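Local coordinates for Cow rumen GH26 endo-mannanase (Metagenome, PDB 6UEH), which probably hydrolyses internal beta-1,4-mannosidic bonds of mannans such as galactomannan, as an endo-mannanase of glycoside hydrolase family 26, at residues K421-P433 / A444-I456. Residues are numbered along the deposited sequence; the frame is centred on the assembly and turned at random.
Sequences KKMISLAENDSIP and AWLYFCPWYGEFI
Leu-426 and Trp-445 meet on the outer side of the TIM barrel typical of family 26 glycoside hydrolases, where strand 423-429 and the later run 444-456 form a buried seam, parallel in direction. Leu-426 lays CD2 over the six-membered ring of Trp-445, 3.5 Å from its centroid and almost on the ring normal, a CH-pi contact; Trp-445 also packs on Ile-410 of helix 408-417. The backbones are tied by Leu-446 N to Ile-424 O (2.7 Å) and Leu-426 N to Tyr-447 O. Beyond the corner at Glu-428, a single bridge pairs Asn-429 with Pro-450. Ile-432 treats Phe-448 likewise: its CG2, anti to the backbone N, sits over the ring centre, while CD1 reaches CE1 at 3.5 Å.

Towards the barrel interior, Ser-425 CB covers a face of the Tyr-447 ring, whose hydroxyl bonds Glu-360 and accepts from a water that also donates to Ala-427 O. Glu-428 runs alongside Trp-451, its carboxylate over the indole and turned 25° from it; OE2 is salt-bridged to Arg-309 and OE1 bonds Tyr-388, fixing the group's rotation. An acetate bound close to Glu-428 is consistent with a pocket here. With chi1 at 48°, CG of Asn-429 lies between the residue's backbone N and carbonyl carbon, and both ends of the amide are used: ND2 donates to Asp-430 O, and OD1 accepts from Cys-449 N at 3.0 Å, the donor lying 23° out of the side-chain carbonyl plane.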
loop_
_atom_site.group_PDB
_atom_site.type_symbol
_atom_site.label_atom_id
_atom_site.label_comp_id
_atom_site.label_asym_id
_atom_site.label_seq_id
_atom_site.Cartn_x
_atom_site.Cartn_y
_atom_site.Cartn_z
ATOM N N LYS A 421 -1.223 12.270 5.200
ATOM C CA LYS A 421 -0.679 12.544 6.528
ATOM C C LYS A 421 0.281 11.447 6.977
ATOM O O LYS A 421 0.995 11.600 7.969
ATOM C CB LYS A 421 -1.807 12.713 7.547
ATOM C CG LYS A 421 -2.726 13.880 7.237
ATOM C CD LYS A 421 -3.531 14.299 8.450
ATOM C CE LYS A 421 -4.466 15.447 8.104
ATOM N NZ LYS A 421 -3.753 16.547 7.398
ATOM N N LYS A 422 0.291 10.338 6.243
ATOM C CA LYS A 422 1.216 9.243 6.511
ATOM C C LYS A 422 1.960 8.863 5.234
ATOM O O LYS A 422 1.399 8.916 4.139
ATOM C CB LYS A 422 0.474 8.021 7.068
ATOM C CG LYS A 422 -0.461 8.315 8.235
ATOM C CD LYS A 422 0.290 8.772 9.475
ATOM C CE LYS A 422 -0.679 9.134 10.593
ATOM N NZ LYS A 422 0.017 9.554 11.841
ATOM N N MET A 423 3.226 8.490 5.377
ATOM C CA MET A 423 3.997 7.986 4.249
ATOM C C MET A 423 3.496 6.604 3.851
ATOM O O MET A 423 3.008 5.845 4.690
ATOM C CB MET A 423 5.488 7.936 4.585
ATOM C CG MET A 423 6.130 9.302 4.735
ATOM S SD MET A 423 7.877 9.190 5.150
ATOM C CE MET A 423 7.795 8.447 6.778
ATOM N N ILE A 424 3.616 6.285 2.566
ATOM C CA ILE A 424 3.120 5.019 2.039
ATOM C C ILE A 424 4.233 4.229 1.373
ATOM O O ILE A 424 5.040 4.788 0.630
ATOM C CB ILE A 424 1.994 5.250 1.033
ATOM C CG1 ILE A 424 0.934 6.150 1.658
ATOM C CG2 ILE A 424 1.383 3.926 0.583
ATOM C CD1 ILE A 424 -0.226 6.326 0.799
ATOM N N SER A 425 4.266 2.927 1.633
ATOM C CA SER A 425 5.328 2.079 1.107
ATOM C C SER A 425 4.823 0.750 0.549
ATOM O O SER A 425 3.675 0.365 0.763
ATOM C CB SER A 425 6.352 1.801 2.201
ATOM O OG SER A 425 5.776 1.007 3.223
ATOM N N LEU A 426 5.700 0.059 -0.172
ATOM C CA LEU A 426 5.463 -1.326 -0.551
ATOM C C LEU A 426 6.123 -2.219 0.491
ATOM O O LEU A 426 7.284 -2.604 0.348
ATOM C CB LEU A 426 6.012 -1.619 -1.950
ATOM C CG LEU A 426 5.293 -0.942 -3.118
ATOM C CD1 LEU A 426 6.043 -1.173 -4.423
ATOM C CD2 LEU A 426 3.858 -1.443 -3.223
ATOM N N ALA A 427 5.381 -2.522 1.554
ATOM C CA ALA A 427 5.914 -3.279 2.686
ATOM C C ALA A 427 6.302 -4.699 2.286
ATOM O O ALA A 427 7.233 -5.276 2.850
ATOM C CB ALA A 427 4.901 -3.308 3.822
ATOM N N GLU A 428 5.565 -5.257 1.331
ATOM C CA GLU A 428 5.883 -6.554 0.737
ATOM C C GLU A 428 5.541 -6.538 -0.745
ATOM O O GLU A 428 4.636 -5.819 -1.170
ATOM C CB GLU A 428 5.115 -7.699 1.407
ATOM C CG GLU A 428 5.405 -7.931 2.874
ATOM C CD GLU A 428 4.693 -9.161 3.407
ATOM O OE1 GLU A 428 4.276 -10.006 2.588
ATOM O OE2 GLU A 428 4.545 -9.283 4.640
ATOM N N ASN A 429 6.255 -7.340 -1.528
ATOM C CA ASN A 429 5.894 -7.534 -2.925
ATOM C C ASN A 429 6.504 -8.799 -3.511
ATOM O O ASN A 429 7.427 -9.382 -2.937
ATOM C CB ASN A 429 6.305 -6.321 -3.775
ATOM C CG ASN A 429 7.736 -5.870 -3.514
ATOM O OD1 ASN A 429 7.973 -4.878 -2.817
ATOM N ND2 ASN A 429 8.697 -6.591 -4.079
ATOM N N ASP A 430 5.965 -9.248 -4.641
ATOM C CA ASP A 430 6.698 -10.199 -5.456
ATOM C C ASP A 430 7.596 -9.367 -6.357
ATOM O O ASP A 430 8.739 -9.091 -6.002
ATOM C CB ASP A 430 5.770 -11.142 -6.252
ATOM C CG ASP A 430 4.496 -10.469 -6.736
ATOM O OD1 ASP A 430 4.478 -9.232 -6.889
ATOM O OD2 ASP A 430 3.506 -11.197 -6.974
ATOM N N SER A 431 7.065 -8.930 -7.495
ATOM C CA SER A 431 7.827 -8.081 -8.399
ATOM C C SER A 431 8.036 -6.681 -7.829
ATOM O O SER A 431 7.108 -6.067 -7.308
ATOM C CB SER A 431 7.131 -7.975 -9.762
ATOM O OG SER A 431 7.166 -9.208 -10.459
ATOM N N ILE A 432 9.266 -6.186 -7.922
ATOM C CA ILE A 432 9.525 -4.765 -7.712
ATOM C C ILE A 432 9.092 -4.032 -8.972
ATOM O O ILE A 432 9.451 -4.445 -10.074
ATOM C CB ILE A 432 11.011 -4.479 -7.435
ATOM C CG1 ILE A 432 11.519 -5.324 -6.266
ATOM C CG2 ILE A 432 11.235 -2.993 -7.175
ATOM C CD1 ILE A 432 13.026 -5.355 -6.166
ATOM N N PRO A 433 8.312 -2.948 -8.823
ATOM C CA PRO A 433 7.901 -2.179 -10.003
ATOM C C PRO A 433 9.096 -1.683 -10.818
ATOM O O PRO A 433 10.188 -1.522 -10.269
ATOM C CB PRO A 433 7.123 -1.003 -9.405
ATOM C CG PRO A 433 6.628 -1.509 -8.090
ATOM C CD PRO A 433 7.702 -2.433 -7.584
ATOM N N ALA A 444 5.094 7.356 -5.608
ATOM C CA ALA A 444 6.111 7.707 -4.621
ATOM C C ALA A 444 6.183 6.759 -3.425
ATOM O O ALA A 444 6.403 7.212 -2.298
ATOM C CB ALA A 444 5.879 9.134 -4.131
ATOM N N TRP A 445 6.010 5.460 -3.668
ATOM C CA TRP A 445 6.203 4.447 -2.629
ATOM C C TRP A 445 7.509 4.704 -1.885
ATOM O O TRP A 445 8.557 4.857 -2.513
ATOM C CB TRP A 445 6.231 3.035 -3.221
ATOM C CG TRP A 445 5.037 2.650 -4.048
ATOM C CD1 TRP A 445 4.958 2.631 -5.410
ATOM C CD2 TRP A 445 3.764 2.199 -3.566
ATOM N NE1 TRP A 445 3.711 2.206 -5.806
ATOM C CE2 TRP A 445 2.960 1.933 -4.693
ATOM C CE3 TRP A 445 3.225 1.999 -2.291
ATOM C CZ2 TRP A 445 1.645 1.481 -4.584
ATOM C CZ3 TRP A 445 1.921 1.547 -2.184
ATOM C CH2 TRP A 445 1.146 1.294 -3.323
ATOM N N LEU A 446 7.442 4.762 -0.558
ATOM C CA LEU A 446 8.614 5.085 0.259
ATOM C C LEU A 446 9.729 4.054 0.117
ATOM O O LEU A 446 10.902 4.412 0.007
ATOM C CB LEU A 446 8.223 5.210 1.733
ATOM C CG LEU A 446 9.383 5.374 2.720
ATOM C CD1 LEU A 446 10.191 6.634 2.410
ATOM C CD2 LEU A 446 8.870 5.397 4.153
ATOM N N TYR A 447 9.363 2.776 0.146
ATOM C CA TYR A 447 10.339 1.712 -0.062
ATOM C C TYR A 447 9.693 0.479 -0.690
ATOM O O TYR A 447 8.467 0.397 -0.792
ATOM C CB TYR A 447 11.042 1.352 1.259
ATOM C CG TYR A 447 10.227 0.600 2.306
ATOM C CD1 TYR A 447 10.158 -0.790 2.302
ATOM C CD2 TYR A 447 9.579 1.279 3.331
ATOM C CE1 TYR A 447 9.438 -1.480 3.268
ATOM C CE2 TYR A 447 8.858 0.596 4.305
ATOM C CZ TYR A 447 8.790 -0.782 4.268
ATOM O OH TYR A 447 8.076 -1.464 5.235
ATOM N N PHE A 448 10.524 -0.457 -1.140
ATOM C CA PHE A 448 10.033 -1.746 -1.621
ATOM C C PHE A 448 10.706 -2.868 -0.844
ATOM O O PHE A 448 11.743 -2.657 -0.217
ATOM C CB PHE A 448 10.263 -1.917 -3.132
ATOM C CG PHE A 448 11.715 -1.872 -3.559
ATOM C CD1 PHE A 448 12.550 -2.966 -3.375
ATOM C CD2 PHE A 448 12.227 -0.752 -4.197
ATOM C CE1 PHE A 448 13.875 -2.928 -3.782
ATOM C CE2 PHE A 448 13.546 -0.709 -4.612
ATOM C CZ PHE A 448 14.370 -1.799 -4.407
ATOM N N CYS A 449 10.118 -4.058 -0.893
ATOM C CA CYS A 449 10.633 -5.180 -0.123
ATOM C C CYS A 449 10.073 -6.509 -0.615
ATOM O O CYS A 449 8.983 -6.913 -0.211
ATOM C CB CYS A 449 10.310 -4.995 1.362
ATOM S SG CYS A 449 11.057 -6.225 2.455
ATOM N N PRO A 450 10.816 -7.192 -1.496
ATOM C CA PRO A 450 10.421 -8.543 -1.901
ATOM C C PRO A 450 10.437 -9.492 -0.707
ATOM O O PRO A 450 11.230 -9.298 0.217
ATOM C CB PRO A 450 11.489 -8.936 -2.927
ATOM C CG PRO A 450 12.080 -7.639 -3.391
ATOM C CD PRO A 450 12.022 -6.731 -2.202
ATOM N N TRP A 451 9.570 -10.497 -0.720
ATOM C CA TRP A 451 9.593 -11.525 0.311
ATOM C C TRP A 451 10.833 -12.389 0.089
ATOM O O TRP A 451 11.539 -12.214 -0.909
ATOM C CB TRP A 451 8.306 -12.355 0.270
ATOM C CG TRP A 451 7.958 -13.030 1.569
ATOM C CD1 TRP A 451 7.793 -14.368 1.778
ATOM C CD2 TRP A 451 7.729 -12.395 2.836
ATOM N NE1 TRP A 451 7.474 -14.606 3.093
ATOM C CE2 TRP A 451 7.432 -13.413 3.764
ATOM C CE3 TRP A 451 7.748 -11.068 3.275
ATOM C CZ2 TRP A 451 7.158 -13.144 5.105
ATOM C CZ3 TRP A 451 7.478 -10.805 4.609
ATOM C CH2 TRP A 451 7.185 -11.837 5.506
ATOM N N TYR A 452 11.114 -13.306 1.008
ATOM C CA TYR A 452 12.294 -14.155 0.870
ATOM C C TYR A 452 12.081 -15.262 -0.160
ATOM O O TYR A 452 10.990 -15.412 -0.711
ATOM C CB TYR A 452 12.687 -14.766 2.221
ATOM C CG TYR A 452 11.565 -15.458 2.964
ATOM C CD1 TYR A 452 11.086 -16.696 2.550
ATOM C CD2 TYR A 452 11.000 -14.885 4.096
ATOM C CE1 TYR A 452 10.066 -17.333 3.233
ATOM C CE2 TYR A 452 9.984 -15.515 4.785
ATOM C CZ TYR A 452 9.521 -16.738 4.348
ATOM O OH TYR A 452 8.509 -17.368 5.030
ATOM N N GLY A 453 13.132 -16.033 -0.417
ATOM C CA GLY A 453 13.044 -17.149 -1.339
ATOM C C GLY A 453 12.819 -16.731 -2.780
ATOM O O GLY A 453 13.464 -15.808 -3.277
ATOM N N GLU A 454 11.882 -17.406 -3.439
ATOM C CA GLU A 454 11.653 -17.244 -4.873
ATOM C C GLU A 454 11.275 -15.825 -5.291
ATOM O O GLU A 454 11.430 -15.457 -6.453
ATOM C CB GLU A 454 10.554 -18.202 -5.338
ATOM C CG GLU A 454 9.153 -17.800 -4.893
ATOM C CD GLU A 454 8.063 -18.514 -5.673
ATOM O OE1 GLU A 454 7.180 -17.825 -6.231
ATOM O OE2 GLU A 454 8.088 -19.762 -5.726
ATOM N N PHE A 455 10.771 -15.029 -4.358
ATOM C CA PHE A 455 10.255 -13.714 -4.720
ATOM C C PHE A 455 11.375 -12.743 -5.082
ATOM O O PHE A 455 11.141 -11.746 -5.767
ATOM C CB PHE A 455 9.387 -13.163 -3.590
ATOM C CG PHE A 455 8.147 -13.973 -3.347
ATOM C CD1 PHE A 455 7.051 -13.855 -4.189
ATOM C CD2 PHE A 455 8.083 -14.873 -2.297
ATOM C CE1 PHE A 455 5.908 -14.611 -3.979
ATOM C CE2 PHE A 455 6.942 -15.632 -2.079
ATOM C CZ PHE A 455 5.855 -15.500 -2.922
ATOM N N ILE A 456 12.594 -13.051 -4.648
ATOM C CA ILE A 456 13.760 -12.270 -5.047
ATOM C C ILE A 456 14.718 -13.118 -5.889
ATOM O O ILE A 456 15.368 -12.610 -6.802
ATOM C CB ILE A 456 14.505 -11.688 -3.817
ATOM C CG1 ILE A 456 15.721 -10.862 -4.253
ATOM C CG2 ILE A 456 14.920 -12.790 -2.853
ATOM C CD1 ILE A 456 15.374 -9.675 -5.130
HETATM O O HOH W 1 8.271 -4.033 5.247
#